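Local coordinates for lectin 2 (Agrocybe aegerita, PDB 4TQK), which binds N-acetylglucosamine in pockets spaced around a seven-bladed beta-propeller and thereby probably recognises glycans ending in that sugar, at residues Val75-Ala80 / Ala102-Asp107; Leu117-Asp122 / Ile132-Lys137. The protein carries 1 engineered substitution. One frame throughout, in Å; residues are numbered along the deposited sequence.

Interaction 1 of 2, residues Val75-Ala80 / Ala102-Asp107; sequences VGFGNA and ANFGYD. With NAG (2-acetamido-2-deoxy-beta-D-glucopyranose), chain D; NAG (2-acetamido-2-deoxy-beta-D-glucopyranose), chain C.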
loop_
_atom_site.group_PDB
_atom_site.type_symbol
_atom_site.label_atom_id
_atom_site.label_comp_id
_atom_site.label_asym_id
_atom_site.label_seq_id
_atom_site.Cartn_x
_atom_site.Cartn_y
_atom_site.Cartn_z
ATOM N N VAL A 75 -11.976 12.209 3.474
ATOM C CA VAL A 75 -13.178 12.588 4.198
ATOM C C VAL A 75 -13.065 14.005 4.731
ATOM O O VAL A 75 -12.041 14.387 5.296
ATOM C CB VAL A 75 -13.434 11.670 5.384
ATOM C CG1 VAL A 75 -14.713 12.091 6.096
ATOM C CG2 VAL A 75 -13.500 10.211 4.937
ATOM N N GLY A 76 -14.121 14.785 4.553
ATOM C CA GLY A 76 -14.102 16.183 4.942
ATOM C C GLY A 76 -15.438 16.570 5.525
ATOM O O GLY A 76 -16.480 16.183 4.997
ATOM N N PHE A 77 -15.400 17.291 6.642
ATOM C CA PHE A 77 -16.591 17.834 7.277
ATOM C C PHE A 77 -16.730 19.276 6.808
ATOM O O PHE A 77 -16.049 20.166 7.327
ATOM C CB PHE A 77 -16.450 17.836 8.800
ATOM C CG PHE A 77 -16.322 16.469 9.420
ATOM C CD1 PHE A 77 -17.392 15.900 10.104
ATOM C CD2 PHE A 77 -15.122 15.787 9.379
ATOM C CE1 PHE A 77 -17.273 14.666 10.700
ATOM C CE2 PHE A 77 -14.987 14.542 9.973
ATOM C CZ PHE A 77 -16.064 13.976 10.634
ATOM N N GLY A 78 -17.618 19.516 5.850
ATOM C CA GLY A 78 -17.738 20.834 5.250
ATOM C C GLY A 78 -18.898 21.655 5.773
ATOM O O GLY A 78 -19.222 21.601 6.959
ATOM N N ASN A 79 -19.526 22.415 4.882
ATOM C CA ASN A 79 -20.675 23.244 5.249
ATOM C C ASN A 79 -21.939 22.425 5.476
ATOM O O ASN A 79 -22.456 22.398 6.596
ATOM C CB ASN A 79 -20.924 24.350 4.210
ATOM C CG ASN A 79 -19.816 25.392 4.184
ATOM O OD1 ASN A 79 -19.161 25.648 5.194
ATOM N ND2 ASN A 79 -19.602 25.998 3.021
ATOM N N ALA A 80 -22.424 21.751 4.427
ATOM C CA ALA A 80 -23.693 21.015 4.508
ATOM C C ALA A 80 -23.594 19.605 5.116
ATOM O O ALA A 80 -24.611 18.944 5.339
ATOM C CB ALA A 80 -24.372 20.964 3.152
ATOM N N ALA A 102 -25.833 14.644 6.075
ATOM C CA ALA A 102 -26.017 16.083 6.276
ATOM C C ALA A 102 -25.987 16.430 7.767
ATOM O O ALA A 102 -27.013 16.793 8.357
ATOM C CB ALA A 102 -27.310 16.562 5.638
ATOM N N ASN A 103 -24.808 16.314 8.371
ATOM C CA ASN A 103 -24.637 16.629 9.786
ATOM C C ASN A 103 -23.146 16.723 10.113
ATOM O O ASN A 103 -22.300 16.402 9.273
ATOM C CB ASN A 103 -25.329 15.580 10.656
ATOM C CG ASN A 103 -25.863 16.157 11.954
ATOM O OD1 ASN A 103 -25.274 17.065 12.526
ATOM N ND2 ASN A 103 -26.999 15.632 12.420
ATOM N N PHE A 104 -22.821 17.163 11.324
ATOM C CA PHE A 104 -21.427 17.376 11.682
ATOM C C PHE A 104 -20.787 18.420 10.757
ATOM O O PHE A 104 -19.609 18.325 10.436
ATOM C CB PHE A 104 -20.636 16.064 11.564
ATOM C CG PHE A 104 -21.181 14.928 12.401
ATOM C CD1 PHE A 104 -20.879 14.836 13.756
ATOM C CD2 PHE A 104 -21.973 13.938 11.830
ATOM C CE1 PHE A 104 -21.369 13.789 14.521
ATOM C CE2 PHE A 104 -22.455 12.882 12.599
ATOM C CZ PHE A 104 -22.146 12.811 13.940
ATOM N N GLY A 105 -21.554 19.407 10.324
ATOM C CA GLY A 105 -21.013 20.446 9.462
ATOM C C GLY A 105 -21.243 21.855 9.987
ATOM O O GLY A 105 -22.055 22.059 10.898
ATOM N N TYR A 106 -20.537 22.828 9.413
ATOM C CA TYR A 106 -20.638 24.219 9.866
ATOM C C TYR A 106 -22.087 24.719 9.808
ATOM O O TYR A 106 -22.557 25.362 10.742
ATOM C CB TYR A 106 -19.726 25.136 9.042
ATOM C CG TYR A 106 -19.609 26.559 9.576
ATOM C CD1 TYR A 106 -18.537 26.939 10.381
ATOM C CD2 TYR A 106 -20.571 27.516 9.280
ATOM C CE1 TYR A 106 -18.424 28.237 10.870
ATOM C CE2 TYR A 106 -20.468 28.813 9.763
ATOM C CZ TYR A 106 -19.392 29.165 10.558
ATOM O OH TYR A 106 -19.286 30.458 11.040
ATOM N N ASP A 107 -22.780 24.413 8.713
ATOM C CA ASP A 107 -24.197 24.741 8.554
ATOM C C ASP A 107 -25.091 23.502 8.600
ATOM O O ASP A 107 -26.173 23.503 8.016
ATOM C CB ASP A 107 -24.445 25.418 7.209
ATOM C CG ASP A 107 -23.741 26.743 7.075
ATOM O OD1 ASP A 107 -23.939 27.628 7.940
ATOM O OD2 ASP A 107 -22.999 26.891 6.078
HETATM C C1 NAG D . -19.702 22.660 -1.378
HETATM C C2 NAG D . -18.723 21.732 -0.674
HETATM C C3 NAG D . -17.935 20.976 -1.728
HETATM C C4 NAG D . -18.918 20.280 -2.682
HETATM C C5 NAG D . -19.981 21.258 -3.202
HETATM C C6 NAG D . -21.042 20.595 -4.080
HETATM C C7 NAG D . -18.002 22.596 1.471
HETATM C C8 NAG D . -16.950 23.368 2.216
HETATM N N2 NAG D . -17.832 22.515 0.153
HETATM O O1 NAG D . -20.373 23.445 -0.425
HETATM O O3 NAG D . -17.076 20.055 -1.092
HETATM O O4 NAG D . -18.220 19.688 -3.748
HETATM O O5 NAG D . -20.619 21.881 -2.101
HETATM O O6 NAG D . -22.085 20.088 -3.265
HETATM O O7 NAG D . -18.952 22.082 2.067
HETATM C C1 NAG C . -27.088 19.581 17.763
HETATM C C2 NAG C . -25.892 18.882 17.119
HETATM C C3 NAG C . -26.326 18.254 15.802
HETATM C C4 NAG C . -27.517 17.342 16.066
HETATM C C5 NAG C . -28.621 18.067 16.831
HETATM C C6 NAG C . -29.788 17.146 17.197
HETATM C C7 NAG C . -23.715 19.768 17.731
HETATM C C8 NAG C . -22.596 20.712 17.388
HETATM N N2 NAG C . -24.781 19.796 16.937
HETATM O O1 NAG C . -26.698 20.111 19.002
HETATM O O3 NAG C . -25.268 17.508 15.250
HETATM O O4 NAG C . -28.019 16.885 14.836
HETATM O O5 NAG C . -28.089 18.624 18.012
HETATM O O6 NAG C . -29.313 16.114 18.027
HETATM O O7 NAG C . -23.619 19.021 18.706
#

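Interaction 2 of 2, residues Leu117-Asp122 / Ile132-Lys137; sequences LRYLAD and IGFGEK. With NAG (2-acetamido-2-deoxy-beta-D-glucopyranose), chain C.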
loop_
_atom_site.group_PDB
_atom_site.type_symbol
_atom_site.label_atom_id
_atom_site.label_comp_id
_atom_site.label_asym_id
_atom_site.label_seq_id
_atom_site.Cartn_x
_atom_site.Cartn_y
_atom_site.Cartn_z
ATOM N N LEU A 117 -15.079 18.732 18.558
ATOM C CA LEU A 117 -14.085 17.866 17.923
ATOM C C LEU A 117 -14.799 16.863 17.017
ATOM O O LEU A 117 -15.851 16.331 17.385
ATOM C CB LEU A 117 -13.243 17.108 18.975
ATOM C CG LEU A 117 -12.439 17.948 19.974
ATOM C CD1 LEU A 117 -12.063 17.145 21.222
ATOM C CD2 LEU A 117 -11.198 18.565 19.331
ATOM N N ARG A 118 -14.230 16.602 15.843
ATOM C CA ARG A 118 -14.794 15.600 14.943
ATOM C C ARG A 118 -13.719 14.616 14.474
ATOM O O ARG A 118 -12.699 15.019 13.905
ATOM C CB ARG A 118 -15.507 16.261 13.756
ATOM C CG ARG A 118 -16.840 16.889 14.124
ATOM C CD ARG A 118 -17.255 17.962 13.131
ATOM N NE ARG A 118 -16.463 19.180 13.291
ATOM C CZ ARG A 118 -16.532 20.228 12.482
ATOM N NH1 ARG A 118 -17.347 20.212 11.444
ATOM N NH2 ARG A 118 -15.780 21.294 12.707
ATOM N N TYR A 119 -13.967 13.330 14.737
ATOM C CA TYR A 119 -13.002 12.259 14.500
ATOM C C TYR A 119 -13.648 11.160 13.682
ATOM O O TYR A 119 -14.877 11.025 13.649
ATOM C CB TYR A 119 -12.569 11.614 15.814
ATOM C CG TYR A 119 -11.736 12.470 16.736
ATOM C CD1 TYR A 119 -10.782 13.358 16.240
ATOM C CD2 TYR A 119 -11.893 12.374 18.104
ATOM C CE1 TYR A 119 -10.019 14.125 17.102
ATOM C CE2 TYR A 119 -11.144 13.129 18.960
ATOM C CZ TYR A 119 -10.213 13.998 18.466
ATOM O OH TYR A 119 -9.468 14.738 19.348
ATOM N N LEU A 120 -12.805 10.358 13.051
ATOM C CA LEU A 120 -13.247 9.188 12.317
ATOM C C LEU A 120 -12.524 7.987 12.932
ATOM O O LEU A 120 -11.289 7.941 12.929
ATOM C CB LEU A 120 -12.881 9.343 10.838
ATOM C CG LEU A 120 -13.491 10.542 10.096
ATOM C CD1 LEU A 120 -12.869 10.739 8.732
ATOM C CD2 LEU A 120 -14.998 10.369 9.942
ATOM N N ALA A 121 -13.277 7.042 13.493
ATOM C CA ALA A 121 -12.666 5.869 14.136
ATOM C C ALA A 121 -13.493 4.588 14.004
ATOM O O ALA A 121 -14.732 4.639 13.967
ATOM C CB ALA A 121 -12.369 6.155 15.604
ATOM N N ASP A 122 -12.801 3.449 13.964
ATOM C CA ASP A 122 -13.438 2.136 13.888
ATOM C C ASP A 122 -13.777 1.640 15.292
ATOM O O ASP A 122 -13.318 0.572 15.719
ATOM C CB ASP A 122 -12.515 1.136 13.160
ATOM C CG ASP A 122 -13.185 -0.209 12.868
ATOM O OD1 ASP A 122 -14.425 -0.314 12.983
ATOM O OD2 ASP A 122 -12.465 -1.167 12.506
ATOM N N ILE A 132 -17.438 10.131 15.039
ATOM C CA ILE A 132 -17.529 10.450 16.456
ATOM C C ILE A 132 -17.343 11.955 16.601
ATOM O O ILE A 132 -16.319 12.497 16.190
ATOM C CB ILE A 132 -16.431 9.721 17.291
ATOM C CG1 ILE A 132 -16.514 8.209 17.110
ATOM C CG2 ILE A 132 -16.584 10.023 18.776
ATOM C CD1 ILE A 132 -15.893 7.703 15.839
ATOM N N GLY A 133 -18.336 12.634 17.171
ATOM C CA GLY A 133 -18.227 14.057 17.415
ATOM C C GLY A 133 -18.420 14.402 18.880
ATOM O O GLY A 133 -19.338 13.909 19.526
ATOM N N PHE A 134 -17.551 15.240 19.424
ATOM C CA PHE A 134 -17.798 15.778 20.743
ATOM C C PHE A 134 -18.459 17.121 20.497
ATOM O O PHE A 134 -17.797 18.095 20.126
ATOM C CB PHE A 134 -16.499 15.931 21.525
ATOM C CG PHE A 134 -15.831 14.622 21.840
ATOM C CD1 PHE A 134 -16.038 14.001 23.056
ATOM C CD2 PHE A 134 -14.999 14.013 20.915
ATOM C CE1 PHE A 134 -15.431 12.791 23.340
ATOM C CE2 PHE A 134 -14.379 12.803 21.199
ATOM C CZ PHE A 134 -14.610 12.192 22.411
ATOM N N GLY A 135 -19.774 17.156 20.675
ATOM C CA GLY A 135 -20.557 18.314 20.310
ATOM C C GLY A 135 -21.065 19.082 21.504
ATOM O O GLY A 135 -20.396 19.171 22.533
ATOM N N GLU A 136 -22.265 19.631 21.358
ATOM C CA GLU A 136 -22.825 20.532 22.343
ATOM C C GLU A 136 -23.312 19.757 23.580
ATOM O O GLU A 136 -22.966 20.108 24.701
ATOM C CB GLU A 136 -23.933 21.363 21.688
ATOM C CG GLU A 136 -24.290 22.687 22.368
ATOM C CD GLU A 136 -23.171 23.736 22.403
ATOM O OE1 GLU A 136 -22.351 23.850 21.466
ATOM O OE2 GLU A 136 -23.133 24.481 23.398
ATOM N N LYS A 137 -24.053 18.674 23.365
ATOM C CA LYS A 137 -24.685 17.934 24.448
ATOM C C LYS A 137 -23.975 16.643 24.826
ATOM O O LYS A 137 -24.498 15.851 25.599
ATOM C CB LYS A 137 -26.146 17.643 24.090
ATOM C CG LYS A 137 -27.013 18.874 23.966
ATOM C CD LYS A 137 -26.572 19.909 25.005
ATOM C CE LYS A 137 -27.682 20.260 25.976
ATOM N NZ LYS A 137 -28.277 21.580 25.647
HETATM C C1 NAG C . -27.088 19.581 17.763
HETATM C C2 NAG C . -25.892 18.882 17.119
HETATM C C3 NAG C . -26.326 18.254 15.802
HETATM C C4 NAG C . -27.517 17.342 16.066
HETATM C C5 NAG C . -28.621 18.067 16.831
HETATM C C6 NAG C . -29.788 17.146 17.197
HETATM C C7 NAG C . -23.715 19.768 17.731
HETATM C C8 NAG C . -22.596 20.712 17.388
HETATM N N2 NAG C . -24.781 19.796 16.937
HETATM O O1 NAG C . -26.698 20.111 19.002
HETATM O O3 NAG C . -25.268 17.508 15.250
HETATM O O4 NAG C . -28.019 16.885 14.836
HETATM O O5 NAG C . -28.089 18.624 18.012
HETATM O O6 NAG C . -29.313 16.114 18.027
HETATM O O7 NAG C . -23.619 19.021 18.706
#

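Interaction 1 of 2, residues Val75-Ala80 / Ala102-Asp107
The ring of Phe-77 meets Phe-104 at its edge: CB of Phe-104 lies in the ring plane, 3.6 Å from Phe-77 CD1, and the carbonyl O of Phe-104 sits near the same plane. With CG beside its backbone N (chi1 -63°), Phe-77 runs alongside Phe-104. Val-82 and Ile-131 touch both phenylalanine side chains. The Tyr-106 ring has Asp-107 CG at its edge, while Asn-79 lies alongside with its amide turned 69° from the ring; Asn-79 OD1 accepts hydrogen bonds from His-59 and Lys-58.

Backbone bonds tie the turn after strand 73-77 to the loop 102-107. Tyr-106 N reaches Gly-78 O at 3.0 Å, in the carbonyl plane, and Asp-107 N reaches Asn-79 O at 2.9 Å. Each also serves a different sugar. Asn-79 N donates to the acetamide O7 of the chain D N-acetylglucosamine, 2.9 Å away. Asn-103 grips the chain C sugar with both ends of its amide: OD1 accepts from O3 at 2.8 Å, and ND2 donates to O4 at 2.9 Å. Because Phe-104 N also donates to Asn-103 OD1, at 2.7 Å, that amide is held in one orientation, which probably helps the site recognise the placement of O3 and O4.

Interaction 2 of 2, residues Leu117-Asp122 / Ile132-Lys137
Ile-132 pairs with Tyr-119 across the antiparallel hairpin of strands 117-121 and 130-134, a hydrogen-bonded pair in which Ile-132 N donates to Tyr-119 O at 3.0 Å and Tyr-119 N returns a bond to Ile-132 O at 2.9 Å. Its CG1 branch stands beside the backbone N (chi1 -57°), and the further turn at chi2 carries CD1 back over Ala-121, 3.6 Å from Ala-121 N and close to its methyl group.

Gly-133 follows, facing Arg-118 in a non-hydrogen-bonded pair. Its CA makes a CH...O contact of 3.3 Å with Leu-117 O, the carbonyl that also accepts the amide of the next residue. Arg-118 leaves from the other face of the sheet, and its NH1 probably donates to the carbonyl of Phe-104.

Phe-134 closes the ladder with Leu-117, its N donating to Leu-117 O at 2.9 Å and its O accepting from Leu-117 N at a longer 3.2 Å. The ring lies on the face shared by Leu-117, Tyr-119 and Ile-132. There CE2 of Phe-134 comes 3.9 Å from CE2 of Tyr-119, the two side chains crossing at a slant, and Leu-117 CB approaches CD2. Tyr-119 OH continues to the carbonyl of Arg-174 in the next blade.

Beyond the strand, Glu-136 N donates to O7 of the chain C N-acetylglucosamine at 3.0 Å, with an almost straight N-H...O angle of 171°. A main-chain amide thus meets the N-acetyl oxygen, consistent with a site that recognises the N-acetyl group, since a sugar without it would have no O7 to offer.

Interaction 1 comes first along the chain and interaction 2 follows in series, their centres 12 Å apart on the same side of the chain's centre. Segment 75-80 covers the end of the second strand of one four-stranded blade and the turn after it, and 102-107 belongs to the loop leading from that blade to the next, whose first two strands form interaction 2. The blades join through the bridge made by Arg-118 and where Val-75 and Phe-77 pack against Leu-120. The chain C N-acetylglucosamine touches both contacts, through Asn-103 of interaction 1 and Glu-136 of interaction 2, with Gly-109 O and Trp-111 NE1 also hydrogen-bonded to it. A sugar pocket is therefore assembled from the inter-blade loop and the following blade.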